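Local coordinates for protein VP5 (Halorubrum pleomorphic virus 6, PDB 6QGL) that serves as an envelope protein of a haloarchaeal virus and probably drives fusion of the viral envelope with the host membrane, at residues A132-V137 against Y147-G152; N124-E129 against Q225-S230; R187-W192 against A197-V202; D35-G40 against D44-Q49. One frame throughout, in Å; residues are numbered along the deposited sequence.

Contact 1. Residues A132-V137 against Y147-G152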
# COMPACT_ATOMS: atom_id res chain seq x y z
N ALA A 132 -21.70 8.08 0.57
CA ALA A 132 -21.87 8.79 1.83
C ALA A 132 -21.46 10.26 1.69
O ALA A 132 -22.12 11.14 2.24
CB ALA A 132 -21.07 8.12 2.94
N MET A 133 -20.38 10.52 0.91
CA MET A 133 -19.87 11.86 0.62
C MET A 133 -20.86 12.60 -0.28
O MET A 133 -21.13 13.78 -0.05
CB MET A 133 -18.48 11.79 -0.04
CG MET A 133 -17.39 11.32 0.91
SD MET A 133 -15.71 11.67 0.33
CE MET A 133 -15.50 10.37 -0.88
N THR A 134 -21.44 11.89 -1.28
CA THR A 134 -22.44 12.42 -2.21
C THR A 134 -23.69 12.84 -1.42
O THR A 134 -24.18 13.95 -1.62
CB THR A 134 -22.74 11.40 -3.31
OG1 THR A 134 -21.53 11.09 -3.99
CG2 THR A 134 -23.77 11.90 -4.32
N GLN A 135 -24.17 11.97 -0.51
CA GLN A 135 -25.34 12.25 0.34
C GLN A 135 -25.15 13.49 1.20
O GLN A 135 -26.10 14.25 1.37
CB GLN A 135 -25.71 11.03 1.20
CG GLN A 135 -26.43 9.91 0.43
CD GLN A 135 -27.78 10.30 -0.15
OE1 GLN A 135 -28.53 11.12 0.39
NE2 GLN A 135 -28.12 9.69 -1.28
N THR A 136 -23.91 13.71 1.71
CA THR A 136 -23.52 14.87 2.51
C THR A 136 -23.65 16.15 1.67
O THR A 136 -24.31 17.08 2.12
CB THR A 136 -22.13 14.66 3.14
OG1 THR A 136 -22.21 13.60 4.09
CG2 THR A 136 -21.60 15.90 3.83
N VAL A 137 -23.07 16.16 0.45
CA VAL A 137 -23.12 17.28 -0.50
C VAL A 137 -24.58 17.64 -0.82
O VAL A 137 -24.93 18.82 -0.81
CB VAL A 137 -22.26 17.00 -1.76
CG1 VAL A 137 -22.50 18.03 -2.87
CG2 VAL A 137 -20.78 16.94 -1.41
N TYR A 147 -18.40 18.76 -7.59
CA TYR A 147 -17.21 18.74 -6.76
C TYR A 147 -16.80 17.32 -6.35
O TYR A 147 -15.61 17.00 -6.37
CB TYR A 147 -17.35 19.64 -5.51
CG TYR A 147 -16.07 19.71 -4.71
CD1 TYR A 147 -15.04 20.58 -5.07
CD2 TYR A 147 -15.84 18.83 -3.65
CE1 TYR A 147 -13.83 20.60 -4.37
CE2 TYR A 147 -14.63 18.84 -2.96
CZ TYR A 147 -13.64 19.73 -3.31
OH TYR A 147 -12.45 19.76 -2.62
N ILE A 148 -17.78 16.49 -5.93
CA ILE A 148 -17.57 15.14 -5.40
C ILE A 148 -17.76 14.01 -6.45
O ILE A 148 -17.14 12.96 -6.32
CB ILE A 148 -18.44 14.94 -4.12
CG1 ILE A 148 -17.97 13.74 -3.27
CG2 ILE A 148 -19.95 14.88 -4.42
CD1 ILE A 148 -16.57 13.87 -2.64
N THR A 149 -18.63 14.21 -7.45
CA THR A 149 -18.85 13.21 -8.50
C THR A 149 -18.59 13.83 -9.86
O THR A 149 -19.49 14.42 -10.46
CB THR A 149 -20.23 12.53 -8.39
OG1 THR A 149 -21.26 13.52 -8.50
CG2 THR A 149 -20.40 11.70 -7.13
N ASP A 150 -17.33 13.75 -10.33
CA ASP A 150 -16.93 14.26 -11.64
C ASP A 150 -16.37 13.11 -12.47
O ASP A 150 -15.28 12.61 -12.19
CB ASP A 150 -15.93 15.43 -11.54
CG ASP A 150 -15.50 16.04 -12.86
OD1 ASP A 150 -16.01 15.61 -13.92
OD2 ASP A 150 -14.66 16.96 -12.84
N PHE A 151 -17.14 12.69 -13.49
CA PHE A 151 -16.76 11.59 -14.37
C PHE A 151 -16.38 12.10 -15.76
O PHE A 151 -16.15 11.30 -16.66
CB PHE A 151 -17.86 10.50 -14.37
CG PHE A 151 -17.98 9.84 -13.01
CD1 PHE A 151 -18.64 10.48 -11.96
CD2 PHE A 151 -17.31 8.65 -12.73
CE1 PHE A 151 -18.69 9.91 -10.69
CE2 PHE A 151 -17.37 8.08 -11.46
CZ PHE A 151 -18.05 8.72 -10.44
N GLY A 152 -16.28 13.42 -15.89
CA GLY A 152 -15.89 14.06 -17.14
C GLY A 152 -16.80 15.21 -17.53
O GLY A 152 -16.32 16.28 -17.90
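Thr134 OG1 is bonded twice, to the carbonyl O of Leu130 one turn back in the same helix and, weakly, to the side-chain amide of Asn166, and it lies 3.4 Å from Thr149 CG2. The two side chains cross at about a right angle, and with Thr149 CG2 anti to its carbonyl carbon it is the methyl that meets the hydroxyl of Thr134. The hydroxyl of Thr149 turns instead to the carbonyl of Leu145, which leaves both buried threonine oxygens satisfied by main-chain acceptors four residues earlier. Next to this pair Ile148 supplies most of the apolar contact and uses both of its branches. CG1 is anti to the backbone N (chi1 -163°), and the chain then bends to set CD1 3.8 Å from Met133 SD, while Ile148 CG1 reaches the root of the same side chain, 3.8 Å from Met133 CB. The other branch runs antiparallel to Val137, with Ile148 CG2 3.7 Å from Val137 CG2. Met133 and Val137 are one turn apart, and Ile148 spans both. This is the last part of the long helix 97-140; a short connection after it leads into the single turn 145-148, which packs back on the helix. Leu50 of helix 43-66 also touches Met133 and Val137, making this a three-way apolar junction. Leu130, one turn before Thr134, extends the helix surface under Ile148 and Thr149, touching both side chains. On the far side of the turn, Asn219 ND2 donates to Ile148 O and so ties it to strand 219-221.

Contact 2. Residues N124-E129 against Q225-S230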
# COMPACT_ATOMS: atom_id res chain seq x y z
N ASN A 124 -15.68 -2.02 -2.26
CA ASN A 124 -17.01 -1.76 -1.70
C ASN A 124 -17.00 -0.59 -0.74
O ASN A 124 -17.89 0.26 -0.83
CB ASN A 124 -17.57 -3.01 -1.03
CG ASN A 124 -18.05 -4.07 -2.00
OD1 ASN A 124 -18.05 -3.89 -3.23
ND2 ASN A 124 -18.50 -5.19 -1.47
N GLU A 125 -15.98 -0.50 0.14
CA GLU A 125 -15.84 0.60 1.08
C GLU A 125 -15.56 1.94 0.37
O GLU A 125 -16.15 2.95 0.75
CB GLU A 125 -14.77 0.30 2.15
CG GLU A 125 -14.81 1.23 3.35
CD GLU A 125 -16.15 1.42 4.04
OE1 GLU A 125 -16.80 0.40 4.37
OE2 GLU A 125 -16.55 2.58 4.24
N THR A 126 -14.70 1.92 -0.67
CA THR A 126 -14.35 3.11 -1.46
C THR A 126 -15.63 3.70 -2.08
O THR A 126 -15.90 4.90 -1.98
CB THR A 126 -13.32 2.74 -2.56
OG1 THR A 126 -12.19 2.09 -1.97
CG2 THR A 126 -12.86 3.94 -3.38
N VAL A 127 -16.41 2.81 -2.70
CA VAL A 127 -17.65 3.07 -3.42
C VAL A 127 -18.79 3.46 -2.45
O VAL A 127 -19.58 4.35 -2.79
CB VAL A 127 -17.92 1.82 -4.30
CG1 VAL A 127 -19.23 1.91 -5.05
CG2 VAL A 127 -16.78 1.65 -5.29
N ARG A 128 -18.84 2.87 -1.23
CA ARG A 128 -19.83 3.22 -0.20
C ARG A 128 -19.53 4.60 0.37
O ARG A 128 -20.47 5.34 0.68
CB ARG A 128 -19.83 2.22 0.97
CG ARG A 128 -20.73 1.03 0.75
CD ARG A 128 -21.14 0.33 2.04
NE ARG A 128 -20.05 -0.36 2.76
CZ ARG A 128 -19.61 -1.58 2.48
NH1 ARG A 128 -18.61 -2.10 3.17
NH2 ARG A 128 -20.14 -2.27 1.48
N GLU A 129 -18.23 4.93 0.52
CA GLU A 129 -17.75 6.21 1.03
C GLU A 129 -18.15 7.32 0.07
O GLU A 129 -18.69 8.32 0.52
CB GLU A 129 -16.23 6.19 1.24
CG GLU A 129 -15.65 7.45 1.84
CD GLU A 129 -14.14 7.43 1.98
OE1 GLU A 129 -13.45 7.29 0.95
OE2 GLU A 129 -13.65 7.54 3.13
N GLN A 225 -7.39 11.92 -9.08
CA GLN A 225 -8.07 10.87 -9.83
C GLN A 225 -8.00 9.59 -9.02
O GLN A 225 -6.90 9.16 -8.66
CB GLN A 225 -7.41 10.65 -11.21
CG GLN A 225 -7.57 11.81 -12.19
CD GLN A 225 -6.84 11.63 -13.51
OE1 GLN A 225 -6.91 12.48 -14.39
NE2 GLN A 225 -6.11 10.53 -13.68
N TYR A 226 -9.15 8.99 -8.70
CA TYR A 226 -9.21 7.74 -7.94
C TYR A 226 -10.34 6.86 -8.49
O TYR A 226 -10.99 7.27 -9.45
CB TYR A 226 -9.27 7.98 -6.41
CG TYR A 226 -10.64 8.25 -5.82
CD1 TYR A 226 -11.39 9.36 -6.20
CD2 TYR A 226 -11.13 7.46 -4.78
CE1 TYR A 226 -12.63 9.63 -5.63
CE2 TYR A 226 -12.37 7.72 -4.20
CZ TYR A 226 -13.12 8.81 -4.63
OH TYR A 226 -14.34 9.07 -4.05
N MET A 227 -10.51 5.63 -7.93
CA MET A 227 -11.49 4.63 -8.38
C MET A 227 -11.19 4.23 -9.83
O MET A 227 -12.11 3.90 -10.57
CB MET A 227 -12.92 5.17 -8.30
CG MET A 227 -13.53 5.15 -6.94
SD MET A 227 -15.07 6.09 -7.00
CE MET A 227 -16.13 4.95 -7.89
N LYS A 228 -9.91 4.30 -10.23
CA LYS A 228 -9.45 4.01 -11.58
C LYS A 228 -9.68 2.55 -11.93
O LYS A 228 -9.14 1.67 -11.25
CB LYS A 228 -7.97 4.37 -11.74
CG LYS A 228 -7.70 5.84 -12.03
CD LYS A 228 -6.25 6.17 -11.78
CE LYS A 228 -5.75 7.31 -12.63
NZ LYS A 228 -4.33 7.61 -12.33
N PHE A 229 -10.49 2.29 -12.97
CA PHE A 229 -10.75 0.93 -13.42
C PHE A 229 -9.44 0.26 -13.86
O PHE A 229 -9.24 -0.90 -13.52
CB PHE A 229 -11.79 0.88 -14.55
CG PHE A 229 -11.92 -0.49 -15.19
CD1 PHE A 229 -12.67 -1.48 -14.58
CD2 PHE A 229 -11.28 -0.78 -16.38
CE1 PHE A 229 -12.79 -2.75 -15.16
CE2 PHE A 229 -11.39 -2.05 -16.96
CZ PHE A 229 -12.16 -3.02 -16.36
N SER A 230 -8.57 0.99 -14.58
CA SER A 230 -7.28 0.48 -15.05
C SER A 230 -6.40 -0.00 -13.89
O SER A 230 -5.73 -1.02 -14.03
CB SER A 230 -6.56 1.54 -15.87
OG SER A 230 -6.10 2.62 -15.07
O HOH W 1 -14.30 7.26 -1.64
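The phenol ring of Tyr226 carries Met227 CG over one face, 3.9 Å above its plane and displaced toward the rim, and a water molecule at its edge, in the ring plane. Thr126 CG2 approaches the ring obliquely, 3.9 Å from Tyr226 CE2. Val54 and Lys58 of helix 43-66 also pack on this tyrosine. The contact sets the end of the two-stranded hairpin 219-221/224-226, just before helix 229-257, against the second half of the long helix 97-140. Thr126 is the helix residue at the centre: its CG2, anti to the backbone N (chi1 -54° for OG1), points out to touch both the ring and Met227, with 3.8 Å between Thr126 CG2 and Met227 CG. Its hydroxyl bonds instead to Ser122 O and Asn61 ND2. Met227 bends at its sulfur and brings its CE loosely alongside Val127 CG2, where Phe186 covers both residues. The polar bridge is the water: it accepts from Tyr226 OH at 3.0 Å and donates to Thr126 O at 2.9 Å. Its second donation, at 2.7 Å, goes to OE1 of Glu129, the same oxygen that forms a salt bridge with Arg57 NE.

Contact 3. Residues R187-W192 against A197-V202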
# COMPACT_ATOMS: atom_id res chain seq x y z
N ARG A 187 -22.59 2.54 -10.46
CA ARG A 187 -23.27 3.18 -11.58
C ARG A 187 -23.42 4.66 -11.26
O ARG A 187 -23.74 5.01 -10.12
CB ARG A 187 -24.64 2.52 -11.86
CG ARG A 187 -25.42 3.16 -13.01
CD ARG A 187 -26.60 2.31 -13.45
NE ARG A 187 -27.39 2.97 -14.49
CZ ARG A 187 -27.15 2.90 -15.80
NH1 ARG A 187 -27.94 3.53 -16.66
NH2 ARG A 187 -26.12 2.20 -16.26
N HIS A 188 -23.17 5.53 -12.25
CA HIS A 188 -23.28 6.98 -12.14
C HIS A 188 -23.95 7.55 -13.38
O HIS A 188 -23.46 7.33 -14.49
CB HIS A 188 -21.90 7.63 -11.91
CG HIS A 188 -21.94 9.13 -11.83
ND1 HIS A 188 -22.23 9.78 -10.65
CD2 HIS A 188 -21.72 10.05 -12.80
CE1 HIS A 188 -22.18 11.07 -10.93
NE2 HIS A 188 -21.87 11.29 -12.21
N ASN A 189 -25.05 8.28 -13.19
CA ASN A 189 -25.80 8.96 -14.25
C ASN A 189 -26.05 10.41 -13.83
O ASN A 189 -26.62 10.63 -12.76
CB ASN A 189 -27.12 8.24 -14.57
CG ASN A 189 -27.81 8.77 -15.81
OD1 ASN A 189 -27.18 9.20 -16.78
ND2 ASN A 189 -29.14 8.74 -15.81
N THR A 190 -25.64 11.37 -14.67
CA THR A 190 -25.79 12.81 -14.41
C THR A 190 -27.26 13.28 -14.40
O THR A 190 -27.56 14.33 -13.83
CB THR A 190 -24.92 13.65 -15.35
OG1 THR A 190 -25.30 13.39 -16.70
CG2 THR A 190 -23.42 13.39 -15.15
N GLY A 191 -28.15 12.50 -15.01
CA GLY A 191 -29.58 12.78 -15.00
C GLY A 191 -30.27 13.13 -16.31
O GLY A 191 -31.50 13.19 -16.34
N TRP A 192 -29.50 13.39 -17.38
CA TRP A 192 -30.06 13.73 -18.70
C TRP A 192 -30.63 12.50 -19.39
O TRP A 192 -30.27 11.37 -19.03
CB TRP A 192 -28.99 14.39 -19.59
CG TRP A 192 -28.27 15.54 -18.94
CD1 TRP A 192 -27.06 15.49 -18.32
CD2 TRP A 192 -28.75 16.88 -18.81
NE1 TRP A 192 -26.74 16.73 -17.83
CE2 TRP A 192 -27.76 17.60 -18.11
CE3 TRP A 192 -29.91 17.56 -19.23
CZ2 TRP A 192 -27.89 18.97 -17.81
CZ3 TRP A 192 -30.04 18.90 -18.92
CH2 TRP A 192 -29.04 19.59 -18.22
N ALA A 197 -27.06 15.69 -25.59
CA ALA A 197 -25.62 15.75 -25.83
C ALA A 197 -24.83 15.64 -24.52
O ALA A 197 -23.70 15.15 -24.52
CB ALA A 197 -25.26 17.04 -26.54
N ALA A 198 -25.44 16.10 -23.41
CA ALA A 198 -24.87 16.10 -22.06
C ALA A 198 -24.91 14.72 -21.40
O ALA A 198 -24.17 14.51 -20.44
CB ALA A 198 -25.60 17.12 -21.20
N TYR A 199 -25.78 13.79 -21.89
CA TYR A 199 -25.94 12.43 -21.36
C TYR A 199 -24.60 11.79 -21.03
O TYR A 199 -23.77 11.60 -21.92
CB TYR A 199 -26.75 11.54 -22.31
CG TYR A 199 -27.09 10.16 -21.77
CD1 TYR A 199 -28.01 10.01 -20.73
CD2 TYR A 199 -26.55 9.01 -22.34
CE1 TYR A 199 -28.35 8.75 -20.25
CE2 TYR A 199 -26.89 7.74 -21.87
CZ TYR A 199 -27.79 7.61 -20.82
OH TYR A 199 -28.12 6.37 -20.34
N SER A 200 -24.37 11.53 -19.74
CA SER A 200 -23.14 10.95 -19.22
C SER A 200 -23.49 9.85 -18.21
O SER A 200 -24.13 10.13 -17.19
CB SER A 200 -22.27 12.03 -18.59
OG SER A 200 -21.04 11.52 -18.12
N VAL A 201 -23.10 8.61 -18.53
CA VAL A 201 -23.33 7.44 -17.68
C VAL A 201 -22.09 6.53 -17.67
O VAL A 201 -21.46 6.31 -18.71
CB VAL A 201 -24.65 6.68 -18.03
CG1 VAL A 201 -24.64 6.12 -19.44
CG2 VAL A 201 -24.96 5.57 -17.01
N VAL A 202 -21.72 6.05 -16.47
CA VAL A 202 -20.62 5.11 -16.25
C VAL A 202 -21.09 4.02 -15.28
O VAL A 202 -21.83 4.30 -14.35
CB VAL A 202 -19.28 5.79 -15.84
CG1 VAL A 202 -19.26 6.21 -14.37
CG2 VAL A 202 -18.08 4.90 -16.17
O HOH W 2 -23.68 15.40 -17.93
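Main-chain hydrogen bonds join His188 and Val202 in both directions: His188 N donates to Val202 O at 2.8 Å and Val202 N to His188 O at 2.9 Å. This antiparallel hydrogen-bonded pair is followed by the non-hydrogen-bonded pair Asn189 and Val201, and then by Thr190 N, which gives a nearly straight bond (169°) to Ser200 O at 3.2 Å although regular strand geometry has ended. CA-H...O contacts from Arg187 and Val201 reinforce the pairing. Water carries the link one step further, accepting from Thr190 OG1 and donating to Ala198 O. Apolar and face contacts come next. Ala198 CB sits over the five-membered ring of Trp192 in a CH-pi contact, 3.6 Å from its centroid and 10° off the normal. At the opposite end, Val201 CG2 lies over one face of the Arg187 guanidinium, 3.6 Å from Arg187 NH1. The extended chain of Arg187, with CG anti to the backbone N (chi1 178°), lets it reach across the neighbouring strand, where its NH2 pairs with Glu203. On the sheet face that carries His188 and Val202, His188 CB and Val202 CG1 are 3.9 Å apart. Edge contact is made by the Tyr199 ring, whose rim faces Trp192 O. The hairpin of strands 180-189 and 201-204 forms the middle of a four-stranded antiparallel sheet: strand 166-174 flanks the first and strand 209-213 the second, while the ring of Phe151, from the loop after helix 145-148, stacks on His188.

Contact 4. Residues D35-G40 against D44-Q49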
# COMPACT_ATOMS: atom_id res chain seq x y z
N ASP A 35 -15.11 8.83 7.08
CA ASP A 35 -15.20 9.95 8.02
C ASP A 35 -16.44 10.76 7.66
O ASP A 35 -16.60 11.14 6.49
CB ASP A 35 -13.94 10.83 7.98
CG ASP A 35 -12.69 10.22 8.61
OD1 ASP A 35 -12.81 9.19 9.31
OD2 ASP A 35 -11.59 10.78 8.40
N ASP A 36 -17.34 10.99 8.63
CA ASP A 36 -18.57 11.74 8.40
C ASP A 36 -18.47 13.21 8.86
O ASP A 36 -18.34 13.45 10.07
CB ASP A 36 -19.79 11.03 9.02
CG ASP A 36 -21.11 11.34 8.32
OD1 ASP A 36 -21.55 12.51 8.36
OD2 ASP A 36 -21.71 10.40 7.75
N PRO A 37 -18.52 14.19 7.93
CA PRO A 37 -18.42 15.61 8.33
C PRO A 37 -19.65 16.13 9.07
O PRO A 37 -20.75 15.58 8.91
CB PRO A 37 -18.20 16.34 7.00
CG PRO A 37 -17.88 15.27 5.99
CD PRO A 37 -18.64 14.08 6.47
N ALA A 38 -19.47 17.19 9.89
CA ALA A 38 -20.53 17.81 10.69
C ALA A 38 -21.64 18.47 9.85
O ALA A 38 -21.43 18.78 8.69
CB ALA A 38 -19.92 18.82 11.66
N GLU A 39 -22.84 18.62 10.44
CA GLU A 39 -23.99 19.23 9.77
C GLU A 39 -23.74 20.74 9.60
O GLU A 39 -23.86 21.26 8.49
CB GLU A 39 -25.30 18.96 10.53
CG GLU A 39 -25.80 17.53 10.45
CD GLU A 39 -25.09 16.51 11.32
OE1 GLU A 39 -25.10 16.67 12.56
OE2 GLU A 39 -24.53 15.54 10.76
N GLY A 40 -23.36 21.39 10.70
CA GLY A 40 -23.05 22.81 10.72
C GLY A 40 -21.64 23.02 10.22
O GLY A 40 -20.69 23.04 11.01
N ASP A 44 -16.36 25.92 2.17
CA ASP A 44 -14.92 25.77 2.05
C ASP A 44 -14.40 24.63 2.92
O ASP A 44 -13.58 23.84 2.45
CB ASP A 44 -14.19 27.08 2.38
CG ASP A 44 -14.34 28.19 1.36
OD1 ASP A 44 -14.86 27.92 0.25
OD2 ASP A 44 -13.94 29.33 1.66
N VAL A 45 -14.90 24.53 4.17
CA VAL A 45 -14.50 23.48 5.11
C VAL A 45 -14.97 22.10 4.63
O VAL A 45 -14.18 21.15 4.68
CB VAL A 45 -14.88 23.79 6.58
CG1 VAL A 45 -14.92 22.54 7.45
CG2 VAL A 45 -13.90 24.81 7.16
N LEU A 46 -16.21 22.01 4.10
CA LEU A 46 -16.73 20.74 3.57
C LEU A 46 -15.90 20.27 2.38
O LEU A 46 -15.53 19.10 2.33
CB LEU A 46 -18.23 20.81 3.22
CG LEU A 46 -18.86 19.52 2.63
CD1 LEU A 46 -18.78 18.34 3.60
CD2 LEU A 46 -20.29 19.74 2.21
N ARG A 47 -15.56 21.19 1.45
CA ARG A 47 -14.74 20.90 0.27
C ARG A 47 -13.34 20.40 0.66
O ARG A 47 -12.86 19.44 0.05
CB ARG A 47 -14.64 22.10 -0.67
CG ARG A 47 -15.89 22.30 -1.53
CD ARG A 47 -15.66 23.30 -2.65
NE ARG A 47 -15.57 24.67 -2.16
CZ ARG A 47 -16.61 25.50 -2.06
NH1 ARG A 47 -17.83 25.09 -2.40
NH2 ARG A 47 -16.44 26.73 -1.61
N ASN A 48 -12.73 21.01 1.70
CA ASN A 48 -11.41 20.59 2.19
C ASN A 48 -11.48 19.21 2.83
O ASN A 48 -10.61 18.38 2.56
CB ASN A 48 -10.82 21.62 3.16
CG ASN A 48 -10.35 22.89 2.49
OD1 ASN A 48 -9.84 22.89 1.36
ND2 ASN A 48 -10.50 24.01 3.19
N GLN A 49 -12.52 18.95 3.65
CA GLN A 49 -12.74 17.67 4.32
C GLN A 49 -13.03 16.55 3.33
O GLN A 49 -12.54 15.43 3.54
CB GLN A 49 -13.82 17.77 5.41
CG GLN A 49 -13.36 18.57 6.63
CD GLN A 49 -14.32 18.60 7.79
OE1 GLN A 49 -15.39 17.98 7.79
NE2 GLN A 49 -13.94 19.33 8.83
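Pro37 does the packing for the loop, placing its ring against Leu46 and Gln49, which are nearly one turn apart on the facing helix. Its CB is 3.3 Å from Gln49 OE1 and 4.0 Å from Leu46 CD1, and Pro37 CG lies equally far from that methyl. Leu46 meets the ring obliquely with a single branch: with CG anti to the backbone N (chi1 179°) and chi2 at 61°, CD1 is the branch that meets the proline. Gln49 reaches the same ring atom, CB, its chain extended beyond CG and running in the opposite direction to the proline side chain, with the amide oxygen beside CB. The contact is therefore a carbonyl oxygen and a methyl group against the ring carbons, with dispersion and weak polar attraction as its probable basis. Residues 35-40 are the irregular lead-in to helix 43-66, and Pro37 lies against its first turns, with Leu41 also touching Gln49. The inner side of Leu46 packs on Thr136 and His140 of helix 97-140, which makes it the buried member of the contact. The outer side is loose: Asp35, Asp36, Ala38 and Glu39 are all exposed to solvent, and their side chains stay well clear of the helix. The carbonyl of Ala38 makes a weak hydrogen bond to His140, the last residue of helix 97-140. On the part of the helix turned away from the loop, Arg47 NH2 makes a salt bridge with Asp44 OD1 at 2.7 Å, three residues apart, with the carboxylate oxygen tilted 24° out of the guanidinium plane.

Contact 1 is the meeting point of the set: its centre lies about 12 Å from that of contact 2, 13 Å from contact 4 and 14 Å from contact 3. Contacts 1 and 2 share helix 97-140 and meet where Met133 CE packs 3.6 Å from Tyr226 OH. Toward the sheet, Phe151 and Thr149 of contact 1 cover His188 of contact 3, with Phe151 CD2 also 3.5 Å from Val202 CG1. Contact 4 adjoins contact 1 through Thr136 and Leu46, and a weak hydrogen bond runs from Tyr147 OH to Arg47 O. Contacts 3 and 4 lie farthest apart, about 26 Å between centres, with contact 1 touching both.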